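Local coordinates for protein beta-galactosidase (Trichoderma reesei, PDB 3OG2) that probably hydrolyses terminal non-reducing beta-D-galactose residues in beta-D-galactosides, as a glycoprotein of glycoside hydrolase family 35, at residues A[47-59]-A[94-107]. Sequence-based numbering, arbitrary orientation. Where two conformers were deposited one is given.
Sequences VHPFRLPVPSLYL and IFSLEPFFEAATKA
Y58 and F100 meet in a T-shaped stack where two neighbouring helices of the TIM barrel, 58-66 and 98-107, pack together outside strand 72-76. The ring planes stand at 90°, and F100 drives its CD1 edge over the centre of the Y58 face, 3.7 Å from Y58 CG. The F100 ring extends away from its backbone N (chi1 -169°), reaching the end of strand 38-47 and the turn beyond: P49 CB sits over one face in a CH-pi contact, 4.0 Å from the F100 centroid, while V47 CG1 comes up to the ring edge in plane. F75 adds a further edge-to-face contact to the same ring. The P49 side chain comes within about 6 Å of that of Y76, a galactose-binding residue.

Aliphatic packing carries the interface along the helix: A103 CB lies 3.9 Å from Y58 CB, and L59 reaches on to A107 and the K106 chain. At the other end P55 rests on P99, and P53 on I94.

No direct hydrogen bond spans the segments; the polar link runs through Y58 OH, which donates to P49 O and accepts from two waters. A phenylalanine here would probably keep the stack but leave both waters without their shared anchor and P49 O with one donor fewer. Each water also donates onward, one to I94 O (2.7 Å from the water oxygen), the other to S96 O (2.8 Å).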
# COMPACT_ATOMS: atom_id res chain seq x y z
N VAL A 47 -3.84 -1.14 -3.61
CA VAL A 47 -3.23 0.14 -4.04
C VAL A 47 -4.19 1.25 -3.66
O VAL A 47 -5.37 1.10 -3.93
CB VAL A 47 -2.98 0.17 -5.55
CG1 VAL A 47 -2.43 1.54 -5.99
CG2 VAL A 47 -2.06 -0.96 -5.99
N HIS A 48 -3.69 2.32 -3.07
CA HIS A 48 -4.61 3.40 -2.65
C HIS A 48 -4.32 4.62 -3.50
O HIS A 48 -3.26 5.21 -3.39
CB HIS A 48 -4.39 3.76 -1.19
CG HIS A 48 -4.79 2.61 -0.29
ND1 HIS A 48 -4.45 2.54 1.01
CD2 HIS A 48 -5.54 1.51 -0.62
CE1 HIS A 48 -4.97 1.39 1.49
NE2 HIS A 48 -5.62 0.75 0.53
N PRO A 49 -5.23 4.99 -4.40
CA PRO A 49 -4.92 6.06 -5.37
C PRO A 49 -4.54 7.35 -4.68
O PRO A 49 -3.70 8.10 -5.18
CB PRO A 49 -6.20 6.20 -6.20
CG PRO A 49 -7.25 5.44 -5.50
CD PRO A 49 -6.56 4.38 -4.65
N PHE A 50 -5.16 7.64 -3.53
CA PHE A 50 -4.85 8.91 -2.87
C PHE A 50 -3.49 8.95 -2.22
O PHE A 50 -3.08 10.05 -1.81
CB PHE A 50 -5.97 9.21 -1.84
CG PHE A 50 -6.17 8.08 -0.84
CD1 PHE A 50 -5.37 8.01 0.30
CD2 PHE A 50 -7.17 7.12 -1.07
CE1 PHE A 50 -5.51 6.98 1.23
CE2 PHE A 50 -7.28 6.08 -0.15
CZ PHE A 50 -6.47 5.99 0.98
N ARG A 51 -2.79 7.83 -2.14
CA ARG A 51 -1.42 7.80 -1.59
C ARG A 51 -0.34 7.95 -2.67
O ARG A 51 0.85 7.94 -2.36
CB ARG A 51 -1.21 6.51 -0.82
CG ARG A 51 -1.83 6.68 0.61
CD ARG A 51 -1.88 5.37 1.36
NE ARG A 51 -1.89 5.59 2.82
CZ ARG A 51 -2.64 4.93 3.69
NH1 ARG A 51 -3.58 4.05 3.35
NH2 ARG A 51 -2.42 5.23 4.96
N LEU A 52 -0.76 8.22 -3.92
CA LEU A 52 0.16 8.45 -5.04
C LEU A 52 -0.50 9.51 -5.93
O LEU A 52 -1.22 9.14 -6.88
CB LEU A 52 0.45 7.15 -5.82
CG LEU A 52 1.41 7.33 -7.00
CD1 LEU A 52 2.73 7.92 -6.59
CD2 LEU A 52 1.62 5.98 -7.68
N PRO A 53 -0.33 10.78 -5.60
CA PRO A 53 -1.05 11.86 -6.31
C PRO A 53 -0.35 12.24 -7.60
O PRO A 53 -0.14 13.44 -7.89
CB PRO A 53 -1.03 12.99 -5.27
CG PRO A 53 0.32 12.81 -4.58
CD PRO A 53 0.48 11.29 -4.48
N VAL A 54 -0.03 11.23 -8.39
CA VAL A 54 0.64 11.44 -9.70
C VAL A 54 -0.10 10.55 -10.68
O VAL A 54 0.21 9.34 -10.79
CB VAL A 54 2.10 11.06 -9.67
CG1 VAL A 54 2.77 11.29 -11.06
CG2 VAL A 54 2.87 11.87 -8.62
N PRO A 55 -1.09 11.10 -11.36
CA PRO A 55 -1.96 10.27 -12.19
C PRO A 55 -1.22 9.43 -13.21
O PRO A 55 -1.63 8.26 -13.46
CB PRO A 55 -2.86 11.31 -12.89
CG PRO A 55 -2.89 12.48 -11.98
CD PRO A 55 -1.57 12.50 -11.25
N SER A 56 -0.15 9.99 -13.79
CA SER A 56 0.55 9.20 -14.83
C SER A 56 1.43 8.08 -14.29
O SER A 56 2.01 7.31 -15.08
CB SER A 56 1.34 10.18 -15.74
OG SER A 56 2.24 10.91 -14.92
N LEU A 57 1.53 7.92 -12.95
CA LEU A 57 2.24 6.78 -12.39
C LEU A 57 1.33 5.62 -12.02
O LEU A 57 1.84 4.55 -11.70
CB LEU A 57 3.03 7.21 -11.13
CG LEU A 57 4.35 7.91 -11.50
CD1 LEU A 57 4.99 8.43 -10.21
CD2 LEU A 57 5.31 6.96 -12.24
N TYR A 58 0.00 5.78 -12.07
CA TYR A 58 -0.80 4.59 -11.78
C TYR A 58 -0.50 3.46 -12.73
O TYR A 58 -0.44 2.29 -12.29
CB TYR A 58 -2.29 4.94 -11.86
CG TYR A 58 -2.75 5.91 -10.79
CD1 TYR A 58 -2.27 5.81 -9.48
CD2 TYR A 58 -3.66 6.92 -11.13
CE1 TYR A 58 -2.69 6.72 -8.50
CE2 TYR A 58 -4.10 7.83 -10.15
CZ TYR A 58 -3.61 7.71 -8.86
OH TYR A 58 -4.04 8.59 -7.86
N LEU A 59 -0.25 3.73 -14.00
CA LEU A 59 0.03 2.65 -14.94
C LEU A 59 1.34 1.97 -14.59
O LEU A 59 1.49 0.76 -14.81
CB LEU A 59 0.09 3.18 -16.38
CG LEU A 59 0.20 2.12 -17.46
CD1 LEU A 59 -0.94 1.09 -17.48
CD2 LEU A 59 0.34 2.80 -18.83
N ILE A 94 -5.84 15.63 -8.96
CA ILE A 94 -5.15 14.47 -8.35
C ILE A 94 -6.12 13.61 -7.55
O ILE A 94 -5.72 12.50 -7.16
CB ILE A 94 -3.95 14.91 -7.50
CG1 ILE A 94 -4.41 15.69 -6.25
CG2 ILE A 94 -2.96 15.69 -8.34
CD1 ILE A 94 -3.27 16.22 -5.39
N PHE A 95 -7.33 14.10 -7.26
CA PHE A 95 -8.32 13.33 -6.50
C PHE A 95 -9.31 12.60 -7.41
O PHE A 95 -10.13 11.85 -6.91
CB PHE A 95 -9.09 14.23 -5.55
CG PHE A 95 -8.10 14.85 -4.56
CD1 PHE A 95 -7.53 14.09 -3.56
CD2 PHE A 95 -7.74 16.20 -4.64
CE1 PHE A 95 -6.64 14.62 -2.65
CE2 PHE A 95 -6.81 16.74 -3.74
CZ PHE A 95 -6.25 15.93 -2.74
N SER A 96 -9.25 12.84 -8.72
CA SER A 96 -10.10 12.05 -9.62
C SER A 96 -9.68 10.60 -9.69
O SER A 96 -8.48 10.27 -9.78
CB SER A 96 -9.97 12.64 -11.03
OG SER A 96 -10.74 11.88 -11.97
N LEU A 97 -10.67 9.70 -9.72
CA LEU A 97 -10.36 8.30 -9.95
C LEU A 97 -10.25 7.96 -11.41
O LEU A 97 -9.86 6.84 -11.78
CB LEU A 97 -11.49 7.46 -9.35
CG LEU A 97 -11.50 7.38 -7.82
CD1 LEU A 97 -12.68 6.60 -7.31
CD2 LEU A 97 -10.20 6.73 -7.32
N GLU A 98 -10.62 8.87 -12.31
CA GLU A 98 -10.66 8.49 -13.71
C GLU A 98 -9.30 8.04 -14.24
O GLU A 98 -9.25 7.02 -14.95
CB GLU A 98 -11.26 9.62 -14.55
CG GLU A 98 -12.68 9.96 -14.13
CD GLU A 98 -13.63 8.80 -13.91
OE1 GLU A 98 -13.69 7.90 -14.77
OE2 GLU A 98 -14.30 8.78 -12.86
N PRO A 99 -8.18 8.69 -13.91
CA PRO A 99 -6.90 8.13 -14.40
C PRO A 99 -6.55 6.77 -13.82
O PRO A 99 -5.84 5.98 -14.42
CB PRO A 99 -5.87 9.17 -13.91
CG PRO A 99 -6.68 10.45 -13.81
CD PRO A 99 -7.97 9.95 -13.17
N PHE A 100 -7.04 6.48 -12.63
CA PHE A 100 -6.84 5.20 -11.98
C PHE A 100 -7.64 4.14 -12.76
O PHE A 100 -7.08 3.09 -13.11
CB PHE A 100 -7.26 5.30 -10.52
CG PHE A 100 -6.85 4.12 -9.65
CD1 PHE A 100 -5.55 4.03 -9.24
CD2 PHE A 100 -7.77 3.18 -9.22
CE1 PHE A 100 -5.16 3.05 -8.35
CE2 PHE A 100 -7.38 2.15 -8.36
CZ PHE A 100 -6.06 2.07 -7.93
N PHE A 101 -8.92 4.41 -13.03
CA PHE A 101 -9.71 3.48 -13.86
C PHE A 101 -9.11 3.26 -15.24
O PHE A 101 -9.06 2.14 -15.74
CB PHE A 101 -11.13 3.99 -14.00
CG PHE A 101 -11.94 4.13 -12.72
CD1 PHE A 101 -11.78 3.27 -11.63
CD2 PHE A 101 -12.88 5.16 -12.60
CE1 PHE A 101 -12.50 3.40 -10.47
CE2 PHE A 101 -13.64 5.28 -11.41
CZ PHE A 101 -13.45 4.40 -10.36
N GLU A 102 -8.68 4.38 -15.86
CA GLU A 102 -8.09 4.28 -17.20
C GLU A 102 -6.83 3.45 -17.20
O GLU A 102 -6.61 2.64 -18.14
CB GLU A 102 -7.85 5.69 -17.76
CG GLU A 102 -9.20 6.39 -18.02
CD GLU A 102 -9.07 7.73 -18.70
OE1 GLU A 102 -7.90 8.10 -19.01
OE2 GLU A 102 -10.10 8.41 -18.93
N ALA A 103 -6.00 3.64 -16.17
CA ALA A 103 -4.78 2.85 -16.11
C ALA A 103 -5.10 1.37 -15.90
O ALA A 103 -4.41 0.51 -16.42
CB ALA A 103 -3.87 3.33 -14.99
N ALA A 104 -6.13 1.06 -15.12
CA ALA A 104 -6.51 -0.34 -14.92
C ALA A 104 -6.90 -0.97 -16.25
O ALA A 104 -6.45 -2.06 -16.62
CB ALA A 104 -7.68 -0.46 -13.92
N THR A 105 -7.74 -0.23 -16.99
CA THR A 105 -8.14 -0.75 -18.34
C THR A 105 -6.91 -0.92 -19.22
O THR A 105 -6.80 -1.95 -19.90
CB THR A 105 -9.14 0.20 -18.98
OG1 THR A 105 -10.33 0.19 -18.19
CG2 THR A 105 -9.45 -0.21 -20.43
N LYS A 106 -5.99 0.04 -19.21
CA LYS A 106 -4.82 -0.05 -20.08
C LYS A 106 -3.88 -1.19 -19.69
O LYS A 106 -3.23 -1.73 -20.58
CB LYS A 106 -4.07 1.30 -20.01
CG LYS A 106 -3.00 1.42 -21.11
CD LYS A 106 -2.57 2.89 -21.33
CE LYS A 106 -1.52 2.93 -22.45
NZ LYS A 106 -0.69 1.68 -22.56
N ALA A 107 -3.85 -1.52 -18.40
CA ALA A 107 -2.98 -2.59 -17.92
C ALA A 107 -3.65 -3.93 -18.02
O ALA A 107 -2.98 -4.95 -17.86
CB ALA A 107 -2.59 -2.36 -16.47
O HOH W 1 -3.82 11.31 -8.62
O HOH W 2 -6.94 8.87 -7.95